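Local structure of ATP-dependent DNA helicase PIF1 (Candida albicans, 7OTJ) at residues L236-Y241 with K468-N473; K462-M467 with Q490-N495. The protein unwinds DNA in the 5'-3' direction using ATP hydrolysis and probably resolves G-quadruplexes, helping to maintain nuclear and mitochondrial genome stability. All coordinates share one frame; numbering follows the deposited sequence.

Contact 1: residues L236-Y241 with K468-N473. With nucleotides of chain C.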
ATOM      1  N   LEU A 236     -14.939   1.209   0.523  1.00 45.32           N
ATOM      2  CA  LEU A 236     -13.941   1.521   1.538  1.00 46.58           C
ATOM      3  C   LEU A 236     -14.582   1.488   2.917  1.00 49.12           C
ATOM      4  O   LEU A 236     -15.649   2.070   3.121  1.00 58.29           O
ATOM      5  CB  LEU A 236     -13.319   2.898   1.295  1.00 51.31           C
ATOM      6  CG  LEU A 236     -12.572   3.107  -0.020  1.00 50.35           C
ATOM      7  CD1 LEU A 236     -11.900   4.469  -0.034  1.00 41.99           C
ATOM      8  CD2 LEU A 236     -11.560   1.996  -0.228  1.00 47.33           C
ATOM      9  N   TYR A 237     -13.907   0.842   3.867  1.00 54.91           N
ATOM     10  CA  TYR A 237     -14.366   0.772   5.248  1.00 46.66           C
ATOM     11  C   TYR A 237     -13.185   0.993   6.182  1.00 53.06           C
ATOM     12  O   TYR A 237     -12.023   0.878   5.789  1.00 53.16           O
ATOM     13  CB  TYR A 237     -15.021  -0.569   5.569  1.00 48.43           C
ATOM     14  CG  TYR A 237     -16.208  -0.900   4.700  1.00 56.68           C
ATOM     15  CD1 TYR A 237     -16.039  -1.568   3.500  1.00 50.70           C
ATOM     16  CD2 TYR A 237     -17.498  -0.542   5.079  1.00 56.41           C
ATOM     17  CE1 TYR A 237     -17.116  -1.870   2.699  1.00 56.07           C
ATOM     18  CE2 TYR A 237     -18.578  -0.843   4.283  1.00 51.35           C
ATOM     19  CZ  TYR A 237     -18.382  -1.508   3.093  1.00 53.60           C
ATOM     20  OH  TYR A 237     -19.455  -1.810   2.287  1.00 55.18           O
ATOM     21  N   ALA A 238     -13.500   1.314   7.434  1.00 50.32           N
ATOM     22  CA  ALA A 238     -12.449   1.568   8.411  1.00 46.72           C
ATOM     23  C   ALA A 238     -11.853   0.274   8.951  1.00 55.43           C
ATOM     24  O   ALA A 238     -10.652   0.215   9.235  1.00 49.47           O
ATOM     25  CB  ALA A 238     -12.991   2.416   9.560  1.00 51.83           C
ATOM     26  N   THR A 239     -12.667  -0.764   9.111  1.00 63.51           N
ATOM     27  CA  THR A 239     -12.234  -1.989   9.767  1.00 55.07           C
ATOM     28  C   THR A 239     -12.246  -3.160   8.794  1.00 57.55           C
ATOM     29  O   THR A 239     -12.897  -3.136   7.743  1.00 51.96           O
ATOM     30  CB  THR A 239     -13.140  -2.317  10.958  1.00 61.23           C
ATOM     31  OG1 THR A 239     -14.447  -2.655  10.473  1.00 61.52           O
ATOM     32  CG2 THR A 239     -13.240  -1.123  11.893  1.00 52.67           C
ATOM     33  N   ARG A 240     -11.597  -4.241   9.220  1.00 55.41           N
ATOM     34  CA  ARG A 240     -11.498  -5.414   8.366  1.00 55.30           C
ATOM     35  C   ARG A 240     -12.771  -6.240   8.417  1.00 59.00           C
ATOM     36  O   ARG A 240     -13.185  -6.796   7.396  1.00 67.95           O
ATOM     37  CB  ARG A 240     -10.292  -6.257   8.772  1.00 52.52           C
ATOM     38  CG  ARG A 240      -9.009  -5.773   8.124  1.00 66.40           C
ATOM     39  CD  ARG A 240      -7.805  -6.577   8.567  1.00 75.27           C
ATOM     40  NE  ARG A 240      -7.540  -6.416   9.991  1.00 69.09           N
ATOM     41  CZ  ARG A 240      -6.550  -7.014  10.637  1.00 69.24           C
ATOM     42  NH1 ARG A 240      -5.682  -7.787  10.006  1.00 78.94           N
ATOM     43  NH2 ARG A 240      -6.433  -6.839  11.949  1.00 73.79           N
ATOM     44  N   TYR A 241     -13.373  -6.363   9.606  1.00 57.29           N
ATOM     45  CA  TYR A 241     -14.700  -6.959   9.737  1.00 63.28           C
ATOM     46  C   TYR A 241     -15.647  -6.488   8.639  1.00 60.44           C
ATOM     47  O   TYR A 241     -16.240  -7.302   7.924  1.00 63.38           O
ATOM     48  CB  TYR A 241     -15.275  -6.646  11.120  1.00 65.81           C
ATOM     49  CG  TYR A 241     -16.565  -7.379  11.431  1.00 61.97           C
ATOM     50  CD1 TYR A 241     -16.558  -8.728  11.773  1.00 73.12           C
ATOM     51  CD2 TYR A 241     -17.787  -6.721  11.396  1.00 68.46           C
ATOM     52  CE1 TYR A 241     -17.741  -9.402  12.066  1.00 66.75           C
ATOM     53  CE2 TYR A 241     -18.970  -7.385  11.685  1.00 68.41           C
ATOM     54  CZ  TYR A 241     -18.942  -8.723  12.020  1.00 68.63           C
ATOM     55  OH  TYR A 241     -20.119  -9.380  12.307  1.00 74.72           O
ATOM     56  N   LYS A 468     -18.761   4.602   8.859  1.00 62.95           N
ATOM     57  CA  LYS A 468     -19.434   4.175  10.084  1.00 56.37           C
ATOM     58  C   LYS A 468     -18.447   3.974  11.229  1.00 59.90           C
ATOM     59  O   LYS A 468     -18.659   4.473  12.341  1.00 58.24           O
ATOM     60  CB  LYS A 468     -20.222   2.888   9.823  1.00 57.12           C
ATOM     61  CG  LYS A 468     -21.238   2.506  10.906  1.00 66.67           C
ATOM     62  CD  LYS A 468     -22.614   3.104  10.605  1.00 78.42           C
ATOM     63  CE  LYS A 468     -23.710   2.583  11.533  1.00 77.50           C
ATOM     64  NZ  LYS A 468     -25.071   2.992  11.054  1.00 63.41           N
ATOM     65  N   LYS A 469     -17.357   3.247  10.979  1.00 62.12           N
ATOM     66  CA  LYS A 469     -16.430   2.860  12.035  1.00 60.48           C
ATOM     67  C   LYS A 469     -15.132   3.667  12.018  1.00 54.96           C
ATOM     68  O   LYS A 469     -14.132   3.215  12.581  1.00 61.49           O
ATOM     69  CB  LYS A 469     -16.111   1.365  11.943  1.00 58.11           C
ATOM     70  CG  LYS A 469     -17.300   0.436  12.128  1.00 57.01           C
ATOM     71  CD  LYS A 469     -17.991   0.679  13.467  1.00 78.75           C
ATOM     72  CE  LYS A 469     -19.279  -0.132  13.600  1.00 62.78           C
ATOM     73  NZ  LYS A 469     -20.007   0.163  14.871  1.00 74.17           N
ATOM     74  N   ILE A 470     -15.126   4.851  11.396  1.00 53.18           N
ATOM     75  CA  ILE A 470     -13.906   5.657  11.352  1.00 58.05           C
ATOM     76  C   ILE A 470     -13.461   5.966  12.774  1.00 56.44           C
ATOM     77  O   ILE A 470     -14.242   6.461  13.596  1.00 58.08           O
ATOM     78  CB  ILE A 470     -14.118   6.945  10.536  1.00 57.30           C
ATOM     79  CG1 ILE A 470     -13.655   6.775   9.088  1.00 49.13           C
ATOM     80  CG2 ILE A 470     -13.304   8.087  11.114  1.00 51.51           C
ATOM     81  CD1 ILE A 470     -14.286   5.635   8.357  1.00 50.95           C
ATOM     82  N   PHE A 471     -12.198   5.663  13.075  1.00 60.99           N
ATOM     83  CA  PHE A 471     -11.688   5.777  14.431  1.00 60.13           C
ATOM     84  C   PHE A 471     -10.400   6.580  14.528  1.00 62.16           C
ATOM     85  O   PHE A 471      -9.929   6.817  15.646  1.00 58.93           O
ATOM     86  CB  PHE A 471     -11.447   4.377  15.023  1.00 60.71           C
ATOM     87  CG  PHE A 471     -10.525   3.524  14.192  1.00 71.40           C
ATOM     88  CD1 PHE A 471      -9.150   3.564  14.389  1.00 66.83           C
ATOM     89  CD2 PHE A 471     -11.030   2.694  13.201  1.00 63.26           C
ATOM     90  CE1 PHE A 471      -8.301   2.788  13.617  1.00 59.81           C
ATOM     91  CE2 PHE A 471     -10.179   1.915  12.426  1.00 62.55           C
ATOM     92  CZ  PHE A 471      -8.817   1.965  12.635  1.00 59.88           C
ATOM     93  N   GLU A 472      -9.838   7.035  13.408  1.00 58.15           N
ATOM     94  CA  GLU A 472      -8.475   7.543  13.385  1.00 56.17           C
ATOM     95  C   GLU A 472      -8.400   8.870  12.643  1.00 53.28           C
ATOM     96  O   GLU A 472      -9.143   9.112  11.687  1.00 52.37           O
ATOM     97  CB  GLU A 472      -7.538   6.521  12.719  1.00 54.15           C
ATOM     98  CG  GLU A 472      -6.059   6.888  12.715  1.00 54.63           C
ATOM     99  CD  GLU A 472      -5.441   6.860  14.098  1.00 52.61           C
ATOM    100  OE1 GLU A 472      -5.504   7.890  14.802  1.00 46.24           O
ATOM    101  OE2 GLU A 472      -4.897   5.803  14.482  1.00 62.68           O
ATOM    102  N   ASN A 473      -7.465   9.715  13.087  1.00 57.22           N
ATOM    103  CA  ASN A 473      -7.201  10.979  12.416  1.00 47.92           C
ATOM    104  C   ASN A 473      -6.833  10.740  10.962  1.00 47.75           C
ATOM    105  O   ASN A 473      -6.138   9.775  10.630  1.00 47.34           O
ATOM    106  CB  ASN A 473      -6.058  11.728  13.102  1.00 51.38           C
ATOM    107  CG  ASN A 473      -6.355  12.057  14.543  1.00 63.25           C
ATOM    108  OD1 ASN A 473      -7.480  12.423  14.892  1.00 63.13           O
ATOM    109  ND2 ASN A 473      -5.344  11.925  15.397  1.00 57.68           N
TER
ATOM    110  OP3  DT C   1     -14.247  -3.276  17.263  1.00119.33           O
ATOM    111  P    DT C   1     -14.507  -2.491  16.037  1.00148.77           P
ATOM    112  OP1  DT C   1     -15.497  -1.434  16.337  1.00119.57           O
ATOM    113  OP2  DT C   1     -14.789  -3.444  14.943  1.00125.52           O
ATOM    114  O5'  DT C   1     -13.129  -1.772  15.690  1.00114.87           O
ATOM    115  C5'  DT C   1     -11.923  -2.513  15.713  1.00104.04           C
ATOM    116  C4'  DT C   1     -10.943  -1.947  14.707  1.00 99.10           C
ATOM    117  O4'  DT C   1     -10.808  -0.521  14.921  1.00 98.54           O
ATOM    118  C3'  DT C   1      -9.530  -2.494  14.800  1.00 87.89           C
ATOM    119  O3'  DT C   1      -8.875  -2.336  13.540  1.00 71.98           O
ATOM    120  C2'  DT C   1      -8.925  -1.583  15.863  1.00 88.83           C
ATOM    121  C1'  DT C   1      -9.535  -0.238  15.471  1.00 91.94           C
ATOM    122  N1   DT C   1      -9.729   0.704  16.609  1.00100.56           N
ATOM    123  C2   DT C   1      -8.636   1.328  17.175  1.00103.60           C
ATOM    124  O2   DT C   1      -7.487   1.143  16.805  1.00 90.31           O
ATOM    125  N3   DT C   1      -8.939   2.181  18.205  1.00110.77           N
ATOM    126  C4   DT C   1     -10.198   2.469  18.710  1.00113.06           C
ATOM    127  O4   DT C   1     -10.369   3.251  19.640  1.00125.51           O
ATOM    128  C5   DT C   1     -11.294   1.784  18.066  1.00 98.95           C
ATOM    129  C7   DT C   1     -12.702   2.014  18.524  1.00 90.75           C
ATOM    130  C6   DT C   1     -11.010   0.949  17.059  1.00 98.87           C
ATOM    131  P    DT C   2      -8.899  -3.529  12.466  1.00 59.82           P
ATOM    132  OP1  DT C   2     -10.261  -3.619  11.894  1.00 71.41           O
ATOM    133  OP2  DT C   2      -8.287  -4.700  13.135  1.00 68.46           O
ATOM    134  O5'  DT C   2      -7.924  -3.030  11.301  1.00 60.58           O
ATOM    135  C5'  DT C   2      -8.352  -2.012  10.399  1.00 60.57           C
ATOM    136  C4'  DT C   2      -7.227  -1.038  10.096  1.00 51.42           C
ATOM    137  O4'  DT C   2      -6.996  -0.212  11.253  1.00 59.91           O
ATOM    138  C3'  DT C   2      -5.900  -1.693   9.750  1.00 51.83           C
ATOM    139  O3'  DT C   2      -5.763  -1.738   8.345  1.00 49.80           O
ATOM    140  C2'  DT C   2      -4.843  -0.782  10.385  1.00 52.62           C
ATOM    141  C1'  DT C   2      -5.607  -0.020  11.468  1.00 61.82           C
ATOM    142  N1   DT C   2      -5.285  -0.448  12.868  1.00 52.67           N
ATOM    143  C2   DT C   2      -5.011   0.512  13.817  1.00 61.84           C
ATOM    144  O2   DT C   2      -4.990   1.708  13.572  1.00 63.43           O
ATOM    145  N3   DT C   2      -4.744   0.022  15.069  1.00 54.52           N
ATOM    146  C4   DT C   2      -4.739  -1.303  15.461  1.00 56.24           C
ATOM    147  O4   DT C   2      -4.487  -1.643  16.614  1.00 61.04           O
ATOM    148  C5   DT C   2      -5.049  -2.256  14.422  1.00 56.10           C
ATOM    149  C7   DT C   2      -5.074  -3.725  14.731  1.00 61.11           C
ATOM    150  C6   DT C   2      -5.307  -1.789  13.191  1.00 54.35           C
ATOM    151  P    DT C   3      -5.179  -3.048   7.627  1.00 55.63           P
ATOM    152  OP1  DT C   3      -5.690  -3.059   6.234  1.00 49.90           O
ATOM    153  OP2  DT C   3      -5.444  -4.200   8.522  1.00 56.61           O
ATOM    154  O5'  DT C   3      -3.595  -2.794   7.608  1.00 57.84           O
ATOM    155  C5'  DT C   3      -3.074  -1.659   6.930  1.00 53.60           C
ATOM    156  C4'  DT C   3      -1.630  -1.366   7.329  1.00 54.41           C
ATOM    157  O4'  DT C   3      -1.569  -1.008   8.724  1.00 62.65           O
ATOM    158  C3'  DT C   3      -0.659  -2.519   7.171  1.00 54.98           C
ATOM    159  O3'  DT C   3      -0.132  -2.520   5.857  1.00 47.27           O
ATOM    160  C2'  DT C   3       0.426  -2.196   8.201  1.00 56.62           C
ATOM    161  C1'  DT C   3      -0.342  -1.445   9.286  1.00 64.12           C
ATOM    162  N1   DT C   3      -0.653  -2.263  10.488  1.00 67.80           N
ATOM    163  C2   DT C   3       0.211  -2.247  11.554  1.00 66.92           C
ATOM    164  O2   DT C   3       1.244  -1.606  11.563  1.00 60.18           O
ATOM    165  N3   DT C   3      -0.180  -3.021  12.618  1.00 67.37           N
ATOM    166  C4   DT C   3      -1.337  -3.786  12.716  1.00 68.84           C
ATOM    167  O4   DT C   3      -1.609  -4.454  13.711  1.00 69.44           O
ATOM    168  C5   DT C   3      -2.200  -3.749  11.559  1.00 73.19           C
ATOM    169  C7   DT C   3      -3.480  -4.537  11.541  1.00 65.44           C
ATOM    170  C6   DT C   3      -1.822  -2.994  10.518  1.00 72.19           C
TER
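With chi1 at 56°, F471 holds CG between its backbone N and carbonyl carbon, turning its ring back until CE2 lies 4.0 Å from CB of A238, whose carbonyl oxygen sits at the ring edge. T239, chi1 67°, places its methyl beside its backbone N. From there CG2 reaches both K469 CB (3.8 Å) and C4' of DT1 of chain C (3.7 Å), while OG1 caps a backbone N in the first turn of helix 240-253 and hydrogen-bonds with E242 OE1. A threonine suits this N-cap: hydroxyl for the cap, methyl for packing. A238 is small enough to fit close to the K469 carbonyl, and its CB also meets I470 CD1 at 3.7 Å. The flat, apolar F471 ring receives the DNA sugar: C1' of DT1 of chain C stands 3.6 Å above the ring plane, over its centre. R240 grips the phosphate of DT2 of chain C twice. Its backbone N reaches OP1 (3.1 Å, 162° at the hydrogen), and NH2 meets OP2 in the guanidinium plane (3.1 Å). A phosphate received at a helix N-terminus and a sugar resting on an aromatic ring fit the single-stranded DNA groove of a superfamily 1 helicase.

Contact 2: residues K462-M467 with Q490-N495. With K (potassium ion), chain I.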
ATOM      1  N   LYS A 462     -14.834   5.161  -9.228  1.00 52.05           N
ATOM      2  CA  LYS A 462     -16.144   4.974  -8.620  1.00 47.63           C
ATOM      3  C   LYS A 462     -15.962   4.235  -7.304  1.00 55.20           C
ATOM      4  O   LYS A 462     -15.383   3.144  -7.277  1.00 65.41           O
ATOM      5  CB  LYS A 462     -17.072   4.216  -9.567  1.00 51.95           C
ATOM      6  CG  LYS A 462     -17.353   5.003 -10.841  1.00 60.75           C
ATOM      7  CD  LYS A 462     -18.392   4.340 -11.715  1.00 61.48           C
ATOM      8  CE  LYS A 462     -18.593   5.126 -13.001  1.00 84.80           C
ATOM      9  NZ  LYS A 462     -18.833   6.578 -12.757  1.00 78.54           N
ATOM     10  N   VAL A 463     -16.437   4.835  -6.215  1.00 46.31           N
ATOM     11  CA  VAL A 463     -16.157   4.323  -4.877  1.00 50.31           C
ATOM     12  C   VAL A 463     -17.285   4.737  -3.940  1.00 52.72           C
ATOM     13  O   VAL A 463     -17.761   5.876  -3.984  1.00 56.18           O
ATOM     14  CB  VAL A 463     -14.776   4.816  -4.374  1.00 53.57           C
ATOM     15  CG1 VAL A 463     -14.640   6.325  -4.547  1.00 43.90           C
ATOM     16  CG2 VAL A 463     -14.536   4.407  -2.924  1.00 43.44           C
ATOM     17  N   VAL A 464     -17.719   3.808  -3.091  1.00 46.71           N
ATOM     18  CA  VAL A 464     -18.645   4.106  -2.004  1.00 50.73           C
ATOM     19  C   VAL A 464     -17.874   4.017  -0.694  1.00 50.22           C
ATOM     20  O   VAL A 464     -17.198   3.015  -0.428  1.00 54.33           O
ATOM     21  CB  VAL A 464     -19.875   3.176  -2.003  1.00 51.38           C
ATOM     22  CG1 VAL A 464     -19.491   1.742  -2.271  1.00 48.50           C
ATOM     23  CG2 VAL A 464     -20.594   3.273  -0.676  1.00 48.99           C
ATOM     24  N   VAL A 465     -17.953   5.075   0.106  1.00 51.30           N
ATOM     25  CA  VAL A 465     -17.217   5.197   1.359  1.00 48.07           C
ATOM     26  C   VAL A 465     -18.216   5.123   2.504  1.00 52.67           C
ATOM     27  O   VAL A 465     -19.170   5.909   2.559  1.00 57.05           O
ATOM     28  CB  VAL A 465     -16.410   6.503   1.423  1.00 50.65           C
ATOM     29  CG1 VAL A 465     -15.771   6.663   2.804  1.00 43.76           C
ATOM     30  CG2 VAL A 465     -15.351   6.527   0.334  1.00 48.67           C
ATOM     31  N   ASP A 466     -18.004   4.179   3.416  1.00 52.22           N
ATOM     32  CA  ASP A 466     -18.849   4.016   4.592  1.00 50.91           C
ATOM     33  C   ASP A 466     -18.044   4.476   5.798  1.00 52.84           C
ATOM     34  O   ASP A 466     -17.106   3.795   6.224  1.00 61.37           O
ATOM     35  CB  ASP A 466     -19.304   2.567   4.754  1.00 60.97           C
ATOM     36  CG  ASP A 466     -20.257   2.382   5.928  1.00 58.28           C
ATOM     37  OD1 ASP A 466     -20.576   3.381   6.606  1.00 55.22           O
ATOM     38  OD2 ASP A 466     -20.687   1.236   6.176  1.00 59.50           O
ATOM     39  N   MET A 467     -18.404   5.638   6.340  1.00 54.36           N
ATOM     40  CA  MET A 467     -17.659   6.257   7.424  1.00 52.70           C
ATOM     41  C   MET A 467     -18.067   5.743   8.800  1.00 59.02           C
ATOM     42  O   MET A 467     -17.690   6.353   9.808  1.00 58.55           O
ATOM     43  CB  MET A 467     -17.820   7.773   7.353  1.00 47.35           C
ATOM     44  CG  MET A 467     -17.313   8.332   6.040  1.00 46.26           C
ATOM     45  SD  MET A 467     -17.514  10.103   5.893  1.00 52.12           S
ATOM     46  CE  MET A 467     -16.751  10.665   7.407  1.00 47.39           C
ATOM     47  N   GLN A 490     -20.033   7.801  -3.432  1.00 50.79           N
ATOM     48  CA  GLN A 490     -21.153   7.727  -2.505  1.00 49.14           C
ATOM     49  C   GLN A 490     -20.606   7.683  -1.087  1.00 48.33           C
ATOM     50  O   GLN A 490     -19.715   6.881  -0.789  1.00 47.39           O
ATOM     51  CB  GLN A 490     -22.031   6.499  -2.773  1.00 50.38           C
ATOM     52  CG  GLN A 490     -23.125   6.298  -1.728  1.00 51.62           C
ATOM     53  CD  GLN A 490     -23.906   5.011  -1.926  1.00 58.29           C
ATOM     54  OE1 GLN A 490     -23.342   3.972  -2.262  1.00 52.55           O
ATOM     55  NE2 GLN A 490     -25.216   5.080  -1.724  1.00 56.81           N
ATOM     56  N   VAL A 491     -21.146   8.527  -0.215  1.00 48.89           N
ATOM     57  CA  VAL A 491     -20.691   8.641   1.165  1.00 48.45           C
ATOM     58  C   VAL A 491     -21.819   8.185   2.078  1.00 52.56           C
ATOM     59  O   VAL A 491     -22.930   8.731   2.026  1.00 51.30           O
ATOM     60  CB  VAL A 491     -20.254  10.071   1.513  1.00 48.10           C
ATOM     61  CG1 VAL A 491     -19.820  10.148   2.975  1.00 47.95           C
ATOM     62  CG2 VAL A 491     -19.125  10.525   0.593  1.00 53.37           C
ATOM     63  N   LEU A 492     -21.545   7.172   2.891  1.00 50.81           N
ATOM     64  CA  LEU A 492     -22.504   6.665   3.859  1.00 51.27           C
ATOM     65  C   LEU A 492     -22.064   7.031   5.271  1.00 59.30           C
ATOM     66  O   LEU A 492     -20.879   6.930   5.611  1.00 60.43           O
ATOM     67  CB  LEU A 492     -22.662   5.145   3.731  1.00 52.41           C
ATOM     68  CG  LEU A 492     -23.152   4.619   2.377  1.00 56.14           C
ATOM     69  CD1 LEU A 492     -23.192   3.099   2.375  1.00 52.47           C
ATOM     70  CD2 LEU A 492     -24.511   5.194   2.010  1.00 53.82           C
ATOM     71  N   ASN A 493     -23.030   7.470   6.081  1.00 64.12           N
ATOM     72  CA  ASN A 493     -22.837   7.737   7.508  1.00 59.88           C
ATOM     73  C   ASN A 493     -21.793   8.822   7.761  1.00 53.92           C
ATOM     74  O   ASN A 493     -21.035   8.756   8.730  1.00 53.36           O
ATOM     75  CB  ASN A 493     -22.466   6.455   8.252  1.00 53.33           C
ATOM     76  CG  ASN A 493     -23.555   5.411   8.177  1.00 63.77           C
ATOM     77  OD1 ASN A 493     -24.562   5.501   8.882  1.00 73.92           O
ATOM     78  ND2 ASN A 493     -23.360   4.407   7.328  1.00 54.18           N
ATOM     79  N   PHE A 494     -21.809   9.867   6.934  1.00 56.38           N
ATOM     80  CA  PHE A 494     -20.889  10.981   7.118  1.00 51.65           C
ATOM     81  C   PHE A 494     -21.219  11.721   8.405  1.00 57.05           C
ATOM     82  O   PHE A 494     -22.387  11.883   8.766  1.00 62.26           O
ATOM     83  CB  PHE A 494     -20.951  11.956   5.940  1.00 50.74           C
ATOM     84  CG  PHE A 494     -20.038  13.147   6.096  1.00 55.01           C
ATOM     85  CD1 PHE A 494     -20.449  14.280   6.787  1.00 58.64           C
ATOM     86  CD2 PHE A 494     -18.758  13.130   5.563  1.00 59.93           C
ATOM     87  CE1 PHE A 494     -19.602  15.361   6.945  1.00 58.92           C
ATOM     88  CE2 PHE A 494     -17.909  14.209   5.716  1.00 55.56           C
ATOM     89  CZ  PHE A 494     -18.332  15.328   6.407  1.00 54.92           C
ATOM     90  N   ASN A 495     -20.178  12.151   9.111  1.00 61.92           N
ATOM     91  CA  ASN A 495     -20.360  12.953  10.311  1.00 61.21           C
ATOM     92  C   ASN A 495     -19.051  13.666  10.626  1.00 62.80           C
ATOM     93  O   ASN A 495     -17.977  13.073  10.503  1.00 57.97           O
ATOM     94  CB  ASN A 495     -20.811  12.071  11.481  1.00 57.00           C
ATOM     95  CG  ASN A 495     -21.416  12.862  12.608  1.00 62.64           C
ATOM     96  OD1 ASN A 495     -20.991  13.980  12.898  1.00 70.97           O
ATOM     97  ND2 ASN A 495     -22.416  12.283  13.261  1.00 59.90           N
TER
HETATM   98  K     K I1005     -16.131   2.194   8.536  1.00 93.30           K
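V465 and its neighbours in strand 463-466 pair in parallel with Q490-L492, the first and last strands of a beta-alpha-beta unit whose crossover contains helix 475-481; L492 belongs to the outermost strand of the four-stranded parallel sheet. Backbone bonding sets the register. V465 N donates to Q490 O and V465 O accepts from L492 N, each at 2.7 Å, with Q490 N to V463 O and M467 N to L492 O extending the pattern.

Apolar packing differs between the two faces. V465 and V491, beta-branched residues that favour extended backbone, turn toward helix 475-481, where they touch A479 and L480. On the face of V464, Q490 and L492, the V464 and Q490 side chains run side by side, with V464 CG2 4.0 Å from L492 CD1. The Q490 amide finds its polar partner outside the pair, NE2 bonding to S222 O.

At the end of the strands, a Met-aromatic contact takes over. M467 bends at chi3 (52°) and lies alongside F494, with SD oblique to the ring, 4.5 Å from its centroid. Flexible and polarisable, methionine can fill the space between F494 and V491, whose CG1 is 3.7 Å from SD. F494 in turn packs against F218 of helix 212-219.

Polar contacts lie where the backbone leaves the sheet. N493 adopts a left-handed backbone conformation, which asparagine tolerates well, and its ND2 donates to D466 OD1 (3.1 Å) from above the carboxylate plane, the two side-chain planes being 29° apart. OD1 also receives a weak bond from K468 N. Metal binding uses the aspartate's backbone instead: D466 O lies 3.0 Å from the potassium ion, which E242 OE2 also binds.

Both contacts belong to the same parallel sheet, in which strands 234-237 and 463-466 are neighbours; L236 N lies 3.0 Å from V464 O and L236 O 3.2 Å from D466 N, both probable hydrogen bonds. Contact 2 is strand pairing, regular in its hydrogen bonding and only partly buried, as might be expected where an edge strand takes part. Contact 1 joins the chain where it leaves the two central strands. It is smaller, more buried and without hydrogen bonds between its segments; its polar groups serve DNA and a helix cap. The potassium ion lies between the contacts: D466 O of contact 2 binds it, while A238 and K469 of contact 1 line the site.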